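Local coordinates for tRNA threonylcarbamoyladenosine biosynthesis protein TsaB (Pseudomonas aeruginosa, PDB 5BR9), which probably takes part in making the threonylcarbamoyladenosine modification at position 37 of tRNA, as a TsaB member of the KAE1/TsaD family, at residues 155-160 against 179-184; 18-23 against 38-43; 103-108 against 134-139. All blocks are in the same frame, centred on the assembly; numbering follows the deposited sequence.

Interaction 1 of 3, residues 155-160 against 179-184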
ATOM      1  N   GLU A 155     -21.181   0.277  24.196  1.00 30.44           N
ATOM      2  CA  GLU A 155     -22.107  -0.319  25.167  1.00 30.88           C
ATOM      3  C   GLU A 155     -21.879  -1.805  25.423  1.00 31.38           C
ATOM      4  O   GLU A 155     -22.417  -2.365  26.375  1.00 29.14           O
ATOM      5  CB  GLU A 155     -23.568  -0.135  24.701  1.00 29.90           C
ATOM      6  CG  GLU A 155     -24.111   1.272  24.860  1.00 36.89           C
ATOM      7  CD  GLU A 155     -23.691   2.214  23.730  1.00 41.02           C
ATOM      8  OE1 GLU A 155     -22.981   1.766  22.795  1.00 33.90           O
ATOM      9  OE2 GLU A 155     -24.078   3.405  23.783  1.00 42.88           O
ATOM     10  N   ARG A 156     -21.126  -2.463  24.552  1.00 30.90           N
ATOM     11  CA  ARG A 156     -21.025  -3.901  24.648  1.00 30.81           C
ATOM     12  C   ARG A 156     -19.632  -4.377  25.026  1.00 31.54           C
ATOM     13  O   ARG A 156     -19.462  -5.573  25.244  1.00 33.14           O
ATOM     14  CB  ARG A 156     -21.467  -4.547  23.338  1.00 38.70           C
ATOM     15  CG  ARG A 156     -22.970  -4.438  23.076  1.00 53.95           C
ATOM     16  CD  ARG A 156     -23.347  -5.097  21.761  1.00 70.49           C
ATOM     17  NE  ARG A 156     -23.061  -6.531  21.769  1.00 79.28           N
ATOM     18  CZ  ARG A 156     -22.650  -7.217  20.705  1.00 76.20           C
ATOM     19  NH1 ARG A 156     -22.467  -6.597  19.543  1.00 67.97           N
ATOM     20  NH2 ARG A 156     -22.411  -8.522  20.806  1.00 71.50           N
ATOM     21  N   VAL A 157     -18.649  -3.470  25.126  1.00 31.30           N
ATOM     22  CA  VAL A 157     -17.283  -3.913  25.419  1.00 37.25           C
ATOM     23  C   VAL A 157     -17.222  -4.478  26.835  1.00 37.91           C
ATOM     24  O   VAL A 157     -17.942  -4.021  27.736  1.00 32.52           O
ATOM     25  CB  VAL A 157     -16.207  -2.798  25.246  1.00 37.11           C
ATOM     26  CG1 VAL A 157     -16.198  -2.245  23.827  1.00 24.05           C
ATOM     27  CG2 VAL A 157     -16.350  -1.706  26.286  1.00 23.10           C
ATOM     28  N   ALA A 158     -16.353  -5.474  27.019  1.00 33.34           N
ATOM     29  CA  ALA A 158     -16.213  -6.143  28.313  1.00 30.36           C
ATOM     30  C   ALA A 158     -14.771  -6.579  28.567  1.00 23.40           C
ATOM     31  O   ALA A 158     -14.015  -6.841  27.627  1.00 30.58           O
ATOM     32  CB  ALA A 158     -17.165  -7.349  28.382  1.00 27.24           C
ATOM     33  N   VAL A 159     -14.398  -6.660  29.841  1.00 36.30           N
ATOM     34  CA  VAL A 159     -13.054  -7.095  30.230  1.00 24.23           C
ATOM     35  C   VAL A 159     -13.135  -8.537  30.761  1.00 32.39           C
ATOM     36  O   VAL A 159     -14.172  -8.935  31.307  1.00 33.59           O
ATOM     37  CB  VAL A 159     -12.442  -6.142  31.273  1.00 28.34           C
ATOM     38  CG1 VAL A 159     -12.237  -4.754  30.679  1.00 27.69           C
ATOM     39  CG2 VAL A 159     -13.298  -6.091  32.537  1.00 28.42           C
ATOM     40  N   PRO A 160     -12.043  -9.319  30.600  1.00 35.00           N
ATOM     41  CA  PRO A 160     -11.993 -10.736  31.004  1.00 28.66           C
ATOM     42  C   PRO A 160     -11.658 -10.934  32.485  1.00 38.36           C
ATOM     43  O   PRO A 160     -11.625 -12.078  32.958  1.00 39.33           O
ATOM     44  CB  PRO A 160     -10.866 -11.310  30.132  1.00 29.20           C
ATOM     45  CG  PRO A 160      -9.956 -10.166  29.925  1.00 28.45           C
ATOM     46  CD  PRO A 160     -10.776  -8.892  29.967  1.00 26.87           C
ATOM     47  N   GLU A 179     -17.944   7.123  28.541  1.00 34.74           N
ATOM     48  CA  GLU A 179     -19.194   7.397  29.259  1.00 26.56           C
ATOM     49  C   GLU A 179     -20.320   6.487  28.778  1.00 28.96           C
ATOM     50  O   GLU A 179     -21.354   6.400  29.432  1.00 31.26           O
ATOM     51  CB  GLU A 179     -19.594   8.871  29.112  1.00 27.08           C
ATOM     52  CG  GLU A 179     -18.607   9.806  29.794  1.00 40.49           C
ATOM     53  CD  GLU A 179     -19.111  11.229  29.941  1.00 49.94           C
ATOM     54  OE1 GLU A 179     -20.222  11.524  29.453  1.00 53.47           O
ATOM     55  OE2 GLU A 179     -18.370  12.063  30.518  1.00 47.03           O
ATOM     56  N   ARG A 180     -20.108   5.805  27.649  1.00 28.60           N
ATOM     57  CA  ARG A 180     -21.092   4.870  27.088  1.00 22.87           C
ATOM     58  C   ARG A 180     -20.769   3.387  27.341  1.00 34.28           C
ATOM     59  O   ARG A 180     -21.537   2.501  26.960  1.00 36.92           O
ATOM     60  CB  ARG A 180     -21.230   5.101  25.578  1.00 22.80           C
ATOM     61  CG  ARG A 180     -22.005   6.374  25.216  1.00 33.43           C
ATOM     62  CD  ARG A 180     -21.979   6.649  23.706  1.00 30.48           C
ATOM     63  NE  ARG A 180     -22.507   5.526  22.930  1.00 31.27           N
ATOM     64  CZ  ARG A 180     -22.475   5.451  21.603  1.00 32.32           C
ATOM     65  NH1 ARG A 180     -21.938   6.436  20.892  1.00 27.79           N
ATOM     66  NH2 ARG A 180     -22.974   4.387  20.981  1.00 28.64           N
ATOM     67  N   MET A 181     -19.624   3.113  27.955  1.00 30.18           N
ATOM     68  CA  MET A 181     -19.205   1.739  28.231  1.00 30.44           C
ATOM     69  C   MET A 181     -19.837   1.221  29.536  1.00 30.30           C
ATOM     70  O   MET A 181     -20.150   2.010  30.424  1.00 34.54           O
ATOM     71  CB  MET A 181     -17.671   1.672  28.308  1.00 28.82           C
ATOM     72  CG  MET A 181     -16.983   2.067  27.015  1.00 28.81           C
ATOM     73  SD  MET A 181     -15.191   2.035  27.168  1.00 28.40           S
ATOM     74  CE  MET A 181     -14.641   2.200  25.456  1.00 19.20           C
ATOM     75  N   PRO A 182     -20.021  -0.106  29.660  1.00 29.71           N
ATOM     76  CA  PRO A 182     -20.641  -0.643  30.885  1.00 32.00           C
ATOM     77  C   PRO A 182     -19.711  -0.683  32.103  1.00 35.03           C
ATOM     78  O   PRO A 182     -20.185  -0.967  33.196  1.00 32.50           O
ATOM     79  CB  PRO A 182     -21.046  -2.064  30.481  1.00 25.67           C
ATOM     80  CG  PRO A 182     -20.083  -2.425  29.407  1.00 32.69           C
ATOM     81  CD  PRO A 182     -19.772  -1.158  28.659  1.00 28.83           C
ATOM     82  N   GLN A 183     -18.417  -0.439  31.910  1.00 34.87           N
ATOM     83  CA  GLN A 183     -17.502  -0.243  33.033  1.00 35.55           C
ATOM     84  C   GLN A 183     -16.386   0.696  32.603  1.00 41.34           C
ATOM     85  O   GLN A 183     -16.222   0.960  31.411  1.00 39.48           O
ATOM     86  CB  GLN A 183     -16.923  -1.580  33.530  1.00 34.10           C
ATOM     87  CG  GLN A 183     -16.011  -2.284  32.536  1.00 28.70           C
ATOM     88  CD  GLN A 183     -16.763  -3.043  31.455  1.00 30.57           C
ATOM     89  OE1 GLN A 183     -17.673  -3.813  31.753  1.00 33.25           O
ATOM     90  NE2 GLN A 183     -16.373  -2.842  30.193  1.00 28.94           N
ATOM     91  N   ARG A 184     -15.639   1.227  33.568  1.00 37.47           N
ATOM     92  CA  ARG A 184     -14.468   2.032  33.249  0.55 34.74           C
ATOM     93  C   ARG A 184     -13.373   1.827  34.292  1.00 34.70           C
ATOM     94  O   ARG A 184     -13.660   1.551  35.457  1.00 34.81           O
ATOM     95  CB  ARG A 184     -14.837   3.515  33.138  0.55 34.26           C
ATOM     96  CG  ARG A 184     -15.287   4.190  34.421  0.55 33.83           C
ATOM     97  CD  ARG A 184     -14.860   5.660  34.395  0.55 38.10           C
ATOM     98  NE  ARG A 184     -13.407   5.796  34.482  0.55 35.71           N
ATOM     99  CZ  ARG A 184     -12.726   6.876  34.114  0.55 32.94           C
ATOM    100  NH1 ARG A 184     -13.360   7.926  33.614  0.55 32.84           N
ATOM    101  NH2 ARG A 184     -11.407   6.899  34.238  0.55 32.02           N
TER
HETATM  102  O   HOH W   1     -16.906  -6.475  31.481  1.00 41.81           O

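Interaction 2 of 3, residues 18-23 against 38-43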
ATOM      1  N   SER A  18      -0.273   3.363  11.355  1.00 28.24           N
ATOM      2  CA  SER A  18      -1.717   3.153  11.516  1.00 30.36           C
ATOM      3  C   SER A  18      -2.432   4.415  11.998  1.00 35.16           C
ATOM      4  O   SER A  18      -3.670   4.475  12.027  1.00 33.41           O
ATOM      5  CB  SER A  18      -1.983   1.982  12.475  1.00 37.27           C
ATOM      6  OG  SER A  18      -1.557   2.282  13.797  1.00 40.42           O
ATOM      7  N   THR A  19      -1.664   5.377  12.494  1.00 31.54           N
ATOM      8  CA  THR A  19      -2.254   6.601  13.023  1.00 39.20           C
ATOM      9  C   THR A  19      -1.634   7.802  12.353  1.00 38.24           C
ATOM     10  O   THR A  19      -0.871   7.644  11.409  1.00 39.37           O
ATOM     11  CB  THR A  19      -2.068   6.718  14.569  1.00 41.32           C
ATOM     12  OG1 THR A  19      -0.674   6.858  14.887  1.00 36.51           O
ATOM     13  CG2 THR A  19      -2.629   5.499  15.276  1.00 33.21           C
ATOM     14  N   GLU A  20      -1.946   8.991  12.867  1.00 42.41           N
ATOM     15  CA  GLU A  20      -1.308  10.229  12.425  1.00 51.41           C
ATOM     16  C   GLU A  20       0.185  10.218  12.801  1.00 46.91           C
ATOM     17  O   GLU A  20       0.976  11.019  12.297  1.00 40.11           O
ATOM     18  CB  GLU A  20      -2.011  11.447  13.036  1.00 58.48           C
ATOM     19  CG  GLU A  20      -1.816  11.583  14.545  1.00 66.93           C
ATOM     20  CD  GLU A  20      -2.530  12.794  15.137  1.00 78.37           C
ATOM     21  OE1 GLU A  20      -2.755  12.800  16.369  1.00 76.50           O
ATOM     22  OE2 GLU A  20      -2.869  13.733  14.377  1.00 83.03           O
ATOM     23  N   ALA A  21       0.552   9.300  13.695  1.00 38.87           N
ATOM     24  CA  ALA A  21       1.942   9.079  14.072  1.00 38.35           C
ATOM     25  C   ALA A  21       2.612   8.118  13.092  1.00 44.95           C
ATOM     26  O   ALA A  21       2.004   7.140  12.637  1.00 47.48           O
ATOM     27  CB  ALA A  21       2.043   8.529  15.497  1.00 31.60           C
ATOM     28  N   CYS A  22       3.855   8.427  12.750  1.00 32.21           N
ATOM     29  CA  CYS A  22       4.670   7.557  11.932  1.00 30.20           C
ATOM     30  C   CYS A  22       5.917   7.182  12.733  1.00 28.88           C
ATOM     31  O   CYS A  22       6.626   8.053  13.242  1.00 31.76           O
ATOM     32  CB  CYS A  22       5.040   8.239  10.614  1.00 37.59           C
ATOM     33  SG  CYS A  22       5.898   7.146   9.465  1.00 44.50           S
ATOM     34  N   SER A  23       6.185   5.898  12.899  1.00 27.22           N
ATOM     35  CA  SER A  23       7.334   5.551  13.718  1.00 24.13           C
ATOM     36  C   SER A  23       8.031   4.292  13.228  1.00 31.63           C
ATOM     37  O   SER A  23       7.423   3.431  12.568  1.00 26.43           O
ATOM     38  CB  SER A  23       6.922   5.406  15.186  1.00 24.63           C
ATOM     39  OG  SER A  23       6.048   4.321  15.372  1.00 35.40           O
ATOM     40  N   VAL A  38       4.668  12.881  14.539  1.00 48.67           N
ATOM     41  CA  VAL A  38       3.274  13.076  14.158  1.00 48.42           C
ATOM     42  C   VAL A  38       3.256  13.860  12.849  1.00 51.80           C
ATOM     43  O   VAL A  38       3.722  14.993  12.784  1.00 49.86           O
ATOM     44  CB  VAL A  38       2.434  13.767  15.275  1.00 52.38           C
ATOM     45  CG1 VAL A  38       2.351  12.873  16.508  1.00 59.48           C
ATOM     46  CG2 VAL A  38       2.997  15.110  15.647  1.00 50.44           C
ATOM     47  N   ILE A  39       2.749  13.224  11.795  1.00 54.87           N
ATOM     48  CA  ILE A  39       2.715  13.825  10.466  1.00 59.11           C
ATOM     49  C   ILE A  39       1.520  13.299   9.681  1.00 63.09           C
ATOM     50  O   ILE A  39       1.626  12.299   8.963  1.00 58.46           O
ATOM     51  CB  ILE A  39       4.033  13.571   9.686  1.00 62.51           C
ATOM     52  CG1 ILE A  39       4.564  12.152   9.934  1.00 56.84           C
ATOM     53  CG2 ILE A  39       5.084  14.624  10.021  1.00 63.88           C
ATOM     54  CD1 ILE A  39       4.652  11.311   8.674  1.00 55.08           C
ATOM     55  N   PRO A  40       0.374  13.981   9.817  1.00 67.93           N
ATOM     56  CA  PRO A  40      -0.870  13.615   9.134  1.00 71.62           C
ATOM     57  C   PRO A  40      -0.748  13.662   7.613  1.00 79.15           C
ATOM     58  O   PRO A  40      -0.270  14.666   7.081  1.00 77.76           O
ATOM     59  CB  PRO A  40      -1.868  14.677   9.619  1.00 72.38           C
ATOM     60  CG  PRO A  40      -1.274  15.234  10.877  1.00 70.04           C
ATOM     61  CD  PRO A  40       0.209  15.165  10.678  1.00 69.26           C
ATOM     62  N   ARG A  41      -1.159  12.579   6.953  1.00 84.34           N
ATOM     63  CA  ARG A  41      -1.294  12.504   5.492  1.00 96.34           C
ATOM     64  C   ARG A  41       0.044  12.428   4.738  1.00101.81           C
ATOM     65  O   ARG A  41       0.059  12.312   3.512  1.00110.22           O
ATOM     66  CB  ARG A  41      -2.119  13.690   4.966  1.00 74.99           C
ATOM     67  N   LEU A  42       1.160  12.490   5.460  1.00 94.81           N
ATOM     68  CA  LEU A  42       2.472  12.520   4.814  1.00 91.11           C
ATOM     69  C   LEU A  42       3.243  11.214   5.033  1.00 82.52           C
ATOM     70  O   LEU A  42       4.465  11.184   4.918  1.00 83.07           O
ATOM     71  CB  LEU A  42       3.292  13.714   5.323  1.00 86.85           C
ATOM     72  N   HIS A  43       2.522  10.137   5.335  1.00 62.71           N
ATOM     73  CA  HIS A  43       3.152   8.867   5.671  1.00 58.71           C
ATOM     74  C   HIS A  43       3.888   8.275   4.481  1.00 53.20           C
ATOM     75  O   HIS A  43       5.040   7.881   4.604  1.00 47.52           O
ATOM     76  CB  HIS A  43       2.121   7.859   6.183  1.00 64.15           C
ATOM     77  CG  HIS A  43       1.509   8.232   7.498  1.00 73.63           C
ATOM     78  ND1 HIS A  43       2.116   7.963   8.704  1.00 72.43           N
ATOM     79  CD2 HIS A  43       0.338   8.847   7.795  1.00 74.20           C
ATOM     80  CE1 HIS A  43       1.350   8.398   9.688  1.00 66.19           C
ATOM     81  NE2 HIS A  43       0.266   8.937   9.164  1.00 68.35           N
TER

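Interaction 3 of 3, residues 103-108 against 134-139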
ATOM      1  N   ASP A 103      -2.291  -3.482  16.418  1.00 25.63           N
ATOM      2  CA  ASP A 103      -2.112  -2.187  17.035  1.00 24.44           C
ATOM      3  C   ASP A 103      -2.745  -2.070  18.425  1.00 24.99           C
ATOM      4  O   ASP A 103      -2.316  -1.240  19.224  1.00 25.43           O
ATOM      5  CB  ASP A 103      -2.640  -1.097  16.113  1.00 20.48           C
ATOM      6  CG  ASP A 103      -1.608  -0.719  15.048  1.00 26.99           C
ATOM      7  OD1 ASP A 103      -1.741  -1.129  13.886  1.00 25.65           O
ATOM      8  OD2 ASP A 103      -0.651   0.000  15.389  1.00 28.12           O
ATOM      9  N   LEU A 104      -3.743  -2.901  18.721  1.00 25.38           N
ATOM     10  CA  LEU A 104      -4.293  -2.965  20.085  1.00 21.38           C
ATOM     11  C   LEU A 104      -3.231  -3.538  21.042  1.00 21.14           C
ATOM     12  O   LEU A 104      -3.010  -3.003  22.138  1.00 24.63           O
ATOM     13  CB  LEU A 104      -5.591  -3.817  20.110  1.00 20.66           C
ATOM     14  CG  LEU A 104      -6.796  -3.207  19.360  1.00 25.82           C
ATOM     15  CD1 LEU A 104      -7.870  -4.231  19.052  1.00 20.00           C
ATOM     16  CD2 LEU A 104      -7.413  -2.023  20.130  1.00 19.54           C
ATOM     17  N   ALA A 105      -2.543  -4.597  20.612  1.00 25.97           N
ATOM     18  CA  ALA A 105      -1.424  -5.148  21.393  1.00 22.99           C
ATOM     19  C   ALA A 105      -0.327  -4.108  21.560  1.00 30.88           C
ATOM     20  O   ALA A 105       0.211  -3.943  22.660  1.00 26.02           O
ATOM     21  CB  ALA A 105      -0.858  -6.421  20.738  1.00 17.39           C
ATOM     22  N   ILE A 106      -0.017  -3.381  20.487  1.00 18.14           N
ATOM     23  CA  ILE A 106       1.061  -2.403  20.578  1.00 27.77           C
ATOM     24  C   ILE A 106       0.737  -1.345  21.640  1.00 24.02           C
ATOM     25  O   ILE A 106       1.598  -0.969  22.449  1.00 22.85           O
ATOM     26  CB  ILE A 106       1.343  -1.763  19.213  1.00 24.91           C
ATOM     27  CG1 ILE A 106       1.797  -2.832  18.224  1.00 20.50           C
ATOM     28  CG2 ILE A 106       2.403  -0.695  19.353  1.00 22.84           C
ATOM     29  CD1 ILE A 106       1.778  -2.352  16.783  1.00 22.73           C
ATOM     30  N   LEU A 107      -0.504  -0.864  21.623  1.00 25.60           N
ATOM     31  CA  LEU A 107      -0.995   0.059  22.649  1.00 26.22           C
ATOM     32  C   LEU A 107      -0.829  -0.513  24.054  1.00 21.00           C
ATOM     33  O   LEU A 107      -0.494   0.198  24.982  1.00 25.97           O
ATOM     34  CB  LEU A 107      -2.472   0.347  22.450  1.00 26.92           C
ATOM     35  CG  LEU A 107      -2.930   1.401  21.470  1.00 32.45           C
ATOM     36  CD1 LEU A 107      -4.465   1.456  21.565  1.00 25.35           C
ATOM     37  CD2 LEU A 107      -2.280   2.728  21.816  1.00 26.70           C
ATOM     38  N   ALA A 108      -1.171  -1.789  24.203  1.00 22.09           N
ATOM     39  CA  ALA A 108      -1.112  -2.460  25.487  1.00 19.62           C
ATOM     40  C   ALA A 108       0.338  -2.518  25.950  1.00 23.00           C
ATOM     41  O   ALA A 108       0.640  -2.180  27.089  1.00 27.15           O
ATOM     42  CB  ALA A 108      -1.704  -3.848  25.387  1.00 19.10           C
ATOM     43  N   GLY A 134      -9.710  -4.767  22.567  1.00 27.96           N
ATOM     44  CA  GLY A 134      -8.889  -5.922  22.903  1.00 20.10           C
ATOM     45  C   GLY A 134      -8.245  -5.756  24.268  1.00 29.27           C
ATOM     46  O   GLY A 134      -7.665  -4.709  24.578  1.00 26.34           O
ATOM     47  N   CYS A 135      -8.383  -6.775  25.108  1.00 19.40           N
ATOM     48  CA  CYS A 135      -7.842  -6.730  26.447  1.00 22.40           C
ATOM     49  C   CYS A 135      -6.593  -7.586  26.530  1.00 28.27           C
ATOM     50  O   CYS A 135      -6.544  -8.693  25.985  1.00 27.55           O
ATOM     51  CB  CYS A 135      -8.881  -7.180  27.474  1.00 26.65           C
ATOM     52  SG  CYS A 135     -10.300  -6.078  27.620  1.00 26.64           S
ATOM     53  N   TYR A 136      -5.591  -7.061  27.230  1.00 25.54           N
ATOM     54  CA  TYR A 136      -4.265  -7.648  27.240  1.00 27.18           C
ATOM     55  C   TYR A 136      -3.750  -7.765  28.665  1.00 28.54           C
ATOM     56  O   TYR A 136      -4.088  -6.942  29.515  1.00 25.23           O
ATOM     57  CB  TYR A 136      -3.304  -6.798  26.376  1.00 27.29           C
ATOM     58  CG  TYR A 136      -3.545  -6.977  24.894  1.00 23.60           C
ATOM     59  CD1 TYR A 136      -2.730  -7.817  24.146  1.00 20.75           C
ATOM     60  CD2 TYR A 136      -4.610  -6.332  24.243  1.00 22.79           C
ATOM     61  CE1 TYR A 136      -2.943  -8.016  22.788  1.00 23.28           C
ATOM     62  CE2 TYR A 136      -4.839  -6.523  22.858  1.00 23.06           C
ATOM     63  CZ  TYR A 136      -3.990  -7.369  22.145  1.00 27.65           C
ATOM     64  OH  TYR A 136      -4.185  -7.611  20.805  1.00 25.10           O
ATOM     65  N   GLN A 137      -2.941  -8.794  28.913  1.00 28.96           N
ATOM     66  CA  GLN A 137      -2.326  -9.017  30.224  1.00 27.83           C
ATOM     67  C   GLN A 137      -0.883  -9.485  30.050  1.00 29.79           C
ATOM     68  O   GLN A 137      -0.568 -10.274  29.154  1.00 27.88           O
ATOM     69  CB  GLN A 137      -3.120 -10.040  31.035  1.00 22.70           C
ATOM     70  CG  GLN A 137      -2.462 -10.431  32.371  1.00 36.93           C
ATOM     71  CD  GLN A 137      -3.401 -11.190  33.315  1.00 39.32           C
ATOM     72  OE1 GLN A 137      -4.608 -11.309  33.055  1.00 47.77           O
ATOM     73  NE2 GLN A 137      -2.847 -11.709  34.416  1.00 33.44           N
ATOM     74  N   LEU A 138      -0.015  -8.979  30.911  1.00 27.55           N
ATOM     75  CA  LEU A 138       1.392  -9.317  30.892  1.00 35.36           C
ATOM     76  C   LEU A 138       1.657 -10.803  31.146  1.00 38.98           C
ATOM     77  O   LEU A 138       1.145 -11.399  32.092  1.00 36.22           O
ATOM     78  CB  LEU A 138       2.142  -8.486  31.934  1.00 32.51           C
ATOM     79  CG  LEU A 138       3.667  -8.476  31.815  1.00 35.05           C
ATOM     80  CD1 LEU A 138       4.125  -7.663  30.601  1.00 29.25           C
ATOM     81  CD2 LEU A 138       4.271  -7.921  33.087  1.00 26.86           C
ATOM     82  N   GLN A 139       2.495 -11.378  30.300  1.00 41.58           N
ATOM     83  CA  GLN A 139       2.867 -12.778  30.372  1.00 40.23           C
ATOM     84  C   GLN A 139       4.337 -12.834  29.978  1.00 38.01           C
ATOM     85  O   GLN A 139       4.665 -12.789  28.786  1.00 38.44           O
ATOM     86  CB  GLN A 139       1.995 -13.609  29.425  1.00 48.44           C
ATOM     87  CG  GLN A 139       1.488 -14.951  29.926  1.00 60.27           C
ATOM     88  CD  GLN A 139       0.282 -15.434  29.099  1.00 65.54           C
ATOM     89  OE1 GLN A 139      -0.771 -14.774  29.069  1.00 67.46           O
ATOM     90  NE2 GLN A 139       0.437 -16.571  28.414  1.00 54.92           N
TER

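Interaction 1 of 3, residues 155-160 against 179-184
Arg180 turns the edge of its guanidinium toward Glu155, whose CD lies in the guanidinium plane, and the two flat groups are twisted 49° apart. The grip is side-on: NE of Arg180 donates to OE2 of Glu155 at 2.8 Å, and NH2 of Arg180 reaches OE1 of Glu155 at 3.2 Å, on its syn lone pair. A bend at chi2 (81°) folds the Glu155 carboxylate back toward its partner although CB points away. The second flat group, the Gln183 amide, has Val157 O in its plane; NE2 of Gln183 donates to Val157 O over 3.1 Å, almost straight, but from above the carbonyl plane. Gln183 OE1 accepts from a water that takes Val159 N, so one amide holds Val157 O directly and Val159 N through the water, where the chain is neither helix nor strand. Between these polar ends, Val157 CG2 packs on Met181 CG at 3.9 Å, apolar side chains that suit the buried middle. The contact joins two connecting loops of the second sheet of an actin-like (ASKHA) fold, one after strand 142-152, the other between strands 168-171 and 187-189; Asp129 also salt-bridges Arg180, and Trp133 of strand 131-139 touches Val157.

Interaction 2 of 3, residues 18-23 against 38-43
Cys22 and His43 meet in the tight, inner part of this contact, where CB of Cys22 lies 3.5 Å from ND1 of His43. With SG opposite its own backbone nitrogen (chi1 -173°), the Cys22 sulfur comes to the ring edge; a short side chain suits a position whose CB is also pressed by Ile39 CD1, at 3.7 Å. Carbonyl oxygens gather round the imidazole: Thr19 O is 2.8 Å from His43 NE2 but poorly angled for a hydrogen bond, Ala21 O sits at the edge near the plane, and Ile39 O, from the same loop, lies over one face toward the rim. His43 ND1 is buried without a partner in the model. Main-chain pairing ties the segments, Ile39 N donating to Glu20 O at 2.9 Å beside the non-hydrogen-bonded antiparallel pair Ala21 and Val38. The outer side is looser: the exposed Glu20 chain runs alongside Pro40, its OE2 4.1 Å from Pro40 CG, and Val38 CG1 comes no closer to Ala21 CB than 4.5 Å. A type II turn through Pro40 makes the strand-to-helix connection of the first sheet of the ASKHA fold, from strand 31-38 to helix 43-58, whose Leu47 and Met50 also pack on Cys22 of strand 21-28.

Interaction 3 of 3, residues 103-108 against 134-139
Tyr136 lays one face of its ring against the backbone of helix 103-108, and the other contacts are arranged around that ring. CA of Ala105 stands over the face, 3.8 Å from the ring centroid and 25° off the normal, a CH-pi contact displaced toward the rim. With CG anti to the carbonyl carbon (chi1 -74°), the ring swings over the helix onto Ala105, whose CB comes within 3.3 Å of Tyr136 CE1 at the phenol end. Alanine suits this position because its single methyl lets the flat ring come right up to the main chain. Further along, the Ala108 methyl fits against the root of the side chain, its CB 3.5 Å from Tyr136 CB, and approaches the ring obliquely. Leu104 flanks the ring on the CE2 side, with Leu104 CB 3.9 Å from Tyr136 CE2, while its CD1 branch reaches the backbone N of Gly134, 4.0 Å away. Gly134, lacking a side chain, suits the place beside both Leu104 CD1 and the tyrosine ring. The Tyr136 hydroxyl, in an otherwise apolar contact, is hydrogen-bonded to Glu149 of strand 142-152. The axes of 103-108 and 134-139 approach to 8.5 Å at 44°; helix 103-115 packs on the second of two sheets with the same strand order, consistent with the duplicated actin-like (ASKHA) fold, and Leu199 and Leu202 of helix 196-208 touch Ile106.

Interaction 3 is fully buried and apolar, a helix packed on a strand, whereas interactions 1 and 2 are partly buried and join two loops, or a loop and the start of a strand. Their polar content follows this placing: interaction 1, the farthest from the chain centre, relies on a salt bridge and an amide, interaction 2 on a backbone hydrogen bond and carbonyls round a histidine. Interactions 1 and 3 touch, Val159 and Pro160 packing on Cys135; both belong to the second sheet's half of the chain, interaction 1 through loops linking its strands. Interaction 2 belongs to the other sheet, yet a weak, probable hydrogen bond links Ser18 OG to Asp103 OD2 of interaction 3.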